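Local coordinates for protein nicking enzyme (Staphylococcus aureus, PDB 4HTE) that probably nicks the transfer origin of conjugative resistance plasmids as a relaxase, the chain here being its all-helical C-terminal domain, at residues F169-N180 and D197-L208. Residues are numbered along the deposited sequence; the frame is centred on the assembly and turned at random.
Sequences FADKLSNILEKN and DSLKIDYYTNKL
Y204 fits as a knob into the hole made by F169, K172, L173 and I176, where segments 169-179 and 198-208 of two longer helices pack nearly antiparallel at 151°. K172 lays its CB over the centre of the tyrosine ring, 3.8 Å from the centroid, a CH-pi contact; I176 CG2 reaches the ring edge at Y204 CD2. The side chains of F169 and Y204 cross at about a right angle, Y204 CD1 meeting the edge of the phenylalanine ring 3.7 Å from F169 CD1. A long aliphatic stem suits lysine to both places: folded by its chi2 of -65° and chi3 of -96°, K207 passes over the face of the F169 ring, CB above its centre and CE near CZ, while its NZ makes a weak, long ion pair with D53. Deeper in, branched L173 and L177 pack against I201, L177 CD2 lying 3.8 Å from I201 CD1, and F184 of helix 184-188 touches both leucines.

The other end is polar. N180 ND2 donates to D197 OD2 (3.1 Å), on the anti side and somewhat out of the carboxylate plane, and also to I176 O at 2.7 Å. Together the two bonds hold the amide's rotation. K179, extended beyond CG, brings NZ to 3.5 Å from D197 OD2 as a salt bridge. The helices are thus joined here by a hydrogen bond and a salt bridge, which would probably favour an ionised D197.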
loop_
_atom_site.group_PDB
_atom_site.type_symbol
_atom_site.label_atom_id
_atom_site.label_comp_id
_atom_site.label_asym_id
_atom_site.label_seq_id
_atom_site.Cartn_x
_atom_site.Cartn_y
_atom_site.Cartn_z
ATOM N N PHE A 169 0.749 -18.500 -2.410
ATOM C CA PHE A 169 0.496 -19.289 -1.210
ATOM C C PHE A 169 -0.619 -20.309 -1.420
ATOM O O PHE A 169 -0.613 -21.377 -0.810
ATOM C CB PHE A 169 0.175 -18.376 -0.027
ATOM C CG PHE A 169 1.388 -17.742 0.586
ATOM C CD1 PHE A 169 2.266 -18.495 1.348
ATOM C CD2 PHE A 169 1.654 -16.397 0.395
ATOM C CE1 PHE A 169 3.388 -17.919 1.910
ATOM C CE2 PHE A 169 2.775 -15.814 0.958
ATOM C CZ PHE A 169 3.643 -16.576 1.716
ATOM N N ALA A 170 -1.570 -19.980 -2.286
ATOM C CA ALA A 170 -2.621 -20.925 -2.643
ATOM C C ALA A 170 -1.974 -22.161 -3.252
ATOM O O ALA A 170 -2.361 -23.292 -2.955
ATOM C CB ALA A 170 -3.592 -20.295 -3.624
ATOM N N ASP A 171 -0.982 -21.935 -4.105
ATOM C CA ASP A 171 -0.247 -23.023 -4.730
ATOM C C ASP A 171 0.539 -23.800 -3.683
ATOM O O ASP A 171 0.549 -25.030 -3.688
ATOM C CB ASP A 171 0.701 -22.479 -5.797
ATOM C CG ASP A 171 1.477 -23.576 -6.495
ATOM O OD1 ASP A 171 2.608 -23.881 -6.059
ATOM O OD2 ASP A 171 0.951 -24.138 -7.479
ATOM N N LYS A 172 1.202 -23.076 -2.788
ATOM C CA LYS A 172 1.956 -23.699 -1.709
ATOM C C LYS A 172 1.061 -24.640 -0.920
ATOM O O LYS A 172 1.509 -25.683 -0.446
ATOM C CB LYS A 172 2.527 -22.633 -0.777
ATOM C CG LYS A 172 3.652 -21.824 -1.387
ATOM C CD LYS A 172 5.008 -22.378 -0.997
ATOM C CE LYS A 172 5.922 -22.508 -2.200
ATOM N NZ LYS A 172 7.270 -22.994 -1.804
ATOM N N LEU A 173 -0.209 -24.267 -0.787
ATOM C CA LEU A 173 -1.165 -25.068 -0.033
ATOM C C LEU A 173 -1.526 -26.332 -0.805
ATOM O O LEU A 173 -1.345 -27.442 -0.313
ATOM C CB LEU A 173 -2.433 -24.263 0.262
ATOM C CG LEU A 173 -2.995 -24.294 1.689
ATOM C CD1 LEU A 173 -4.499 -24.085 1.652
ATOM C CD2 LEU A 173 -2.664 -25.581 2.426
ATOM N N SER A 174 -2.035 -26.159 -2.020
ATOM C CA SER A 174 -2.443 -27.290 -2.840
ATOM C C SER A 174 -1.356 -28.356 -2.879
ATOM O O SER A 174 -1.640 -29.545 -2.762
ATOM C CB SER A 174 -2.770 -26.830 -4.260
ATOM O OG SER A 174 -3.857 -25.923 -4.257
ATOM N N ASN A 175 -0.110 -27.923 -3.038
ATOM C CA ASN A 175 1.007 -28.853 -3.143
ATOM C C ASN A 175 1.318 -29.576 -1.839
ATOM O O ASN A 175 1.514 -30.791 -1.831
ATOM C CB ASN A 175 2.253 -28.128 -3.642
ATOM C CG ASN A 175 2.186 -27.823 -5.118
ATOM O OD1 ASN A 175 1.104 -27.763 -5.702
ATOM N ND2 ASN A 175 3.345 -27.644 -5.736
ATOM N N ILE A 176 1.376 -28.834 -0.741
ATOM C CA ILE A 176 1.654 -29.440 0.553
ATOM C C ILE A 176 0.528 -30.397 0.951
ATOM O O ILE A 176 0.755 -31.374 1.665
ATOM C CB ILE A 176 1.854 -28.374 1.651
ATOM C CG1 ILE A 176 2.386 -29.010 2.937
ATOM C CG2 ILE A 176 0.561 -27.634 1.926
ATOM C CD1 ILE A 176 3.866 -29.272 2.915
ATOM N N LEU A 177 -0.683 -30.120 0.478
ATOM C CA LEU A 177 -1.830 -30.973 0.771
ATOM C C LEU A 177 -1.765 -32.272 -0.026
ATOM O O LEU A 177 -2.017 -33.351 0.508
ATOM C CB LEU A 177 -3.138 -30.239 0.469
ATOM C CG LEU A 177 -3.486 -29.064 1.387
ATOM C CD1 LEU A 177 -4.844 -28.485 1.021
ATOM C CD2 LEU A 177 -3.461 -29.479 2.844
ATOM N N GLU A 178 -1.429 -32.165 -1.307
ATOM C CA GLU A 178 -1.249 -33.345 -2.142
ATOM C C GLU A 178 -0.137 -34.217 -1.576
ATOM O O GLU A 178 -0.258 -35.441 -1.535
ATOM C CB GLU A 178 -0.922 -32.949 -3.581
ATOM C CG GLU A 178 -2.102 -32.381 -4.349
ATOM C CD GLU A 178 -1.763 -32.081 -5.796
ATOM O OE1 GLU A 178 -0.683 -32.508 -6.257
ATOM O OE2 GLU A 178 -2.576 -31.417 -6.476
ATOM N N LYS A 179 0.944 -33.582 -1.138
ATOM C CA LYS A 179 2.070 -34.300 -0.555
ATOM C C LYS A 179 1.630 -35.209 0.591
ATOM O O LYS A 179 2.164 -36.306 0.761
ATOM C CB LYS A 179 3.125 -33.314 -0.053
ATOM C CG LYS A 179 4.204 -33.953 0.805
ATOM C CD LYS A 179 5.213 -32.928 1.295
ATOM C CE LYS A 179 6.130 -33.515 2.358
ATOM N NZ LYS A 179 7.133 -32.528 2.854
ATOM N N ASN A 180 0.663 -34.750 1.378
ATOM C CA ASN A 180 0.180 -35.518 2.520
ATOM C C ASN A 180 -1.150 -36.206 2.237
ATOM O O ASN A 180 -1.745 -36.811 3.129
ATOM C CB ASN A 180 0.040 -34.611 3.742
ATOM C CG ASN A 180 1.371 -34.068 4.219
ATOM O OD1 ASN A 180 1.967 -34.588 5.163
ATOM N ND2 ASN A 180 1.848 -33.019 3.564
ATOM N N ASP A 197 4.049 -31.228 8.794
ATOM C CA ASP A 197 3.724 -30.108 7.919
ATOM C C ASP A 197 2.568 -29.255 8.436
ATOM O O ASP A 197 2.330 -28.165 7.922
ATOM C CB ASP A 197 3.386 -30.618 6.518
ATOM C CG ASP A 197 4.589 -31.200 5.801
ATOM O OD1 ASP A 197 5.709 -30.681 5.993
ATOM O OD2 ASP A 197 4.412 -32.175 5.043
ATOM N N SER A 198 1.856 -29.745 9.447
ATOM C CA SER A 198 0.702 -29.033 9.993
ATOM C C SER A 198 0.951 -27.533 10.119
ATOM O O SER A 198 0.218 -26.722 9.555
ATOM C CB SER A 198 0.349 -29.579 11.373
ATOM O OG SER A 198 0.902 -30.863 11.583
ATOM N N LEU A 199 1.980 -27.173 10.876
ATOM C CA LEU A 199 2.296 -25.772 11.113
ATOM C C LEU A 199 2.444 -25.013 9.801
ATOM O O LEU A 199 2.018 -23.863 9.690
ATOM C CB LEU A 199 3.573 -25.648 11.943
ATOM C CG LEU A 199 3.500 -26.275 13.337
ATOM C CD1 LEU A 199 4.790 -26.033 14.105
ATOM C CD2 LEU A 199 2.307 -25.736 14.111
ATOM N N LYS A 200 3.048 -25.654 8.806
ATOM C CA LYS A 200 3.184 -25.041 7.493
ATOM C C LYS A 200 1.821 -24.922 6.826
ATOM O O LYS A 200 1.508 -23.909 6.207
ATOM C CB LYS A 200 4.135 -25.856 6.616
ATOM C CG LYS A 200 5.567 -25.869 7.123
ATOM C CD LYS A 200 6.409 -26.936 6.438
ATOM C CE LYS A 200 7.424 -26.330 5.482
ATOM N NZ LYS A 200 8.566 -27.256 5.239
ATOM N N ILE A 201 1.007 -25.960 6.960
ATOM C CA ILE A 201 -0.320 -25.957 6.369
ATOM C C ILE A 201 -1.119 -24.772 6.900
ATOM O O ILE A 201 -1.759 -24.053 6.135
ATOM C CB ILE A 201 -1.066 -27.274 6.658
ATOM C CG1 ILE A 201 -0.220 -28.465 6.195
ATOM C CG2 ILE A 201 -2.429 -27.269 5.983
ATOM C CD1 ILE A 201 -1.016 -29.679 5.793
ATOM N N ASP A 202 -1.069 -24.562 8.212
ATOM C CA ASP A 202 -1.783 -23.454 8.833
ATOM C C ASP A 202 -1.172 -22.112 8.442
ATOM O O ASP A 202 -1.888 -21.153 8.156
ATOM C CB ASP A 202 -1.785 -23.608 10.352
ATOM C CG ASP A 202 -2.677 -24.740 10.817
ATOM O OD1 ASP A 202 -3.728 -24.967 10.179
ATOM O OD2 ASP A 202 -2.327 -25.404 11.816
ATOM N N TYR A 203 0.154 -22.051 8.430
ATOM C CA TYR A 203 0.856 -20.844 8.022
ATOM C C TYR A 203 0.300 -20.352 6.689
ATOM O O TYR A 203 -0.193 -19.231 6.591
ATOM C CB TYR A 203 2.358 -21.119 7.916
ATOM C CG TYR A 203 3.193 -19.902 7.588
ATOM C CD1 TYR A 203 3.323 -18.860 8.497
ATOM C CD2 TYR A 203 3.864 -19.804 6.377
ATOM C CE1 TYR A 203 4.090 -17.745 8.203
ATOM C CE2 TYR A 203 4.634 -18.696 6.074
ATOM C CZ TYR A 203 4.746 -17.669 6.990
ATOM O OH TYR A 203 5.512 -16.566 6.691
ATOM N N TYR A 204 0.360 -21.205 5.671
ATOM C CA TYR A 204 -0.155 -20.862 4.350
ATOM C C TYR A 204 -1.612 -20.422 4.445
ATOM O O TYR A 204 -2.000 -19.391 3.896
ATOM C CB TYR A 204 -0.033 -22.058 3.399
ATOM C CG TYR A 204 1.382 -22.564 3.213
ATOM C CD1 TYR A 204 2.467 -21.696 3.259
ATOM C CD2 TYR A 204 1.635 -23.914 2.994
ATOM C CE1 TYR A 204 3.760 -22.155 3.091
ATOM C CE2 TYR A 204 2.927 -24.382 2.826
ATOM C CZ TYR A 204 3.984 -23.498 2.875
ATOM O OH TYR A 204 5.272 -23.957 2.709
ATOM N N THR A 205 -2.417 -21.209 5.149
ATOM C CA THR A 205 -3.837 -20.924 5.268
ATOM C C THR A 205 -4.043 -19.508 5.793
ATOM O O THR A 205 -4.894 -18.770 5.300
ATOM C CB THR A 205 -4.526 -21.919 6.211
ATOM O OG1 THR A 205 -3.931 -23.214 6.057
ATOM C CG2 THR A 205 -6.006 -22.005 5.898
ATOM N N ASN A 206 -3.249 -19.133 6.789
ATOM C CA ASN A 206 -3.355 -17.812 7.389
ATOM C C ASN A 206 -2.946 -16.732 6.396
ATOM O O ASN A 206 -3.612 -15.705 6.275
ATOM C CB ASN A 206 -2.489 -17.730 8.646
ATOM C CG ASN A 206 -2.834 -16.537 9.515
ATOM O OD1 ASN A 206 -2.122 -15.532 9.522
ATOM N ND2 ASN A 206 -3.935 -16.640 10.250
ATOM N N LYS A 207 -1.854 -16.975 5.679
ATOM C CA LYS A 207 -1.370 -16.029 4.680
ATOM C C LYS A 207 -2.456 -15.712 3.660
ATOM O O LYS A 207 -2.516 -14.601 3.136
ATOM C CB LYS A 207 -0.130 -16.576 3.960
ATOM C CG LYS A 207 1.092 -16.766 4.853
ATOM C CD LYS A 207 1.623 -15.447 5.389
ATOM C CE LYS A 207 2.763 -14.916 4.543
ATOM N NZ LYS A 207 3.343 -13.678 5.128
ATOM N N LEU A 208 -3.314 -16.683 3.368
ATOM C CA LEU A 208 -4.409 -16.442 2.439
ATOM C C LEU A 208 -5.322 -15.349 2.989
ATOM O O LEU A 208 -5.769 -14.473 2.250
ATOM C CB LEU A 208 -5.203 -17.722 2.170
ATOM C CG LEU A 208 -4.456 -18.847 1.451
ATOM C CD1 LEU A 208 -5.430 -19.932 1.058
ATOM C CD2 LEU A 208 -3.725 -18.330 0.223
#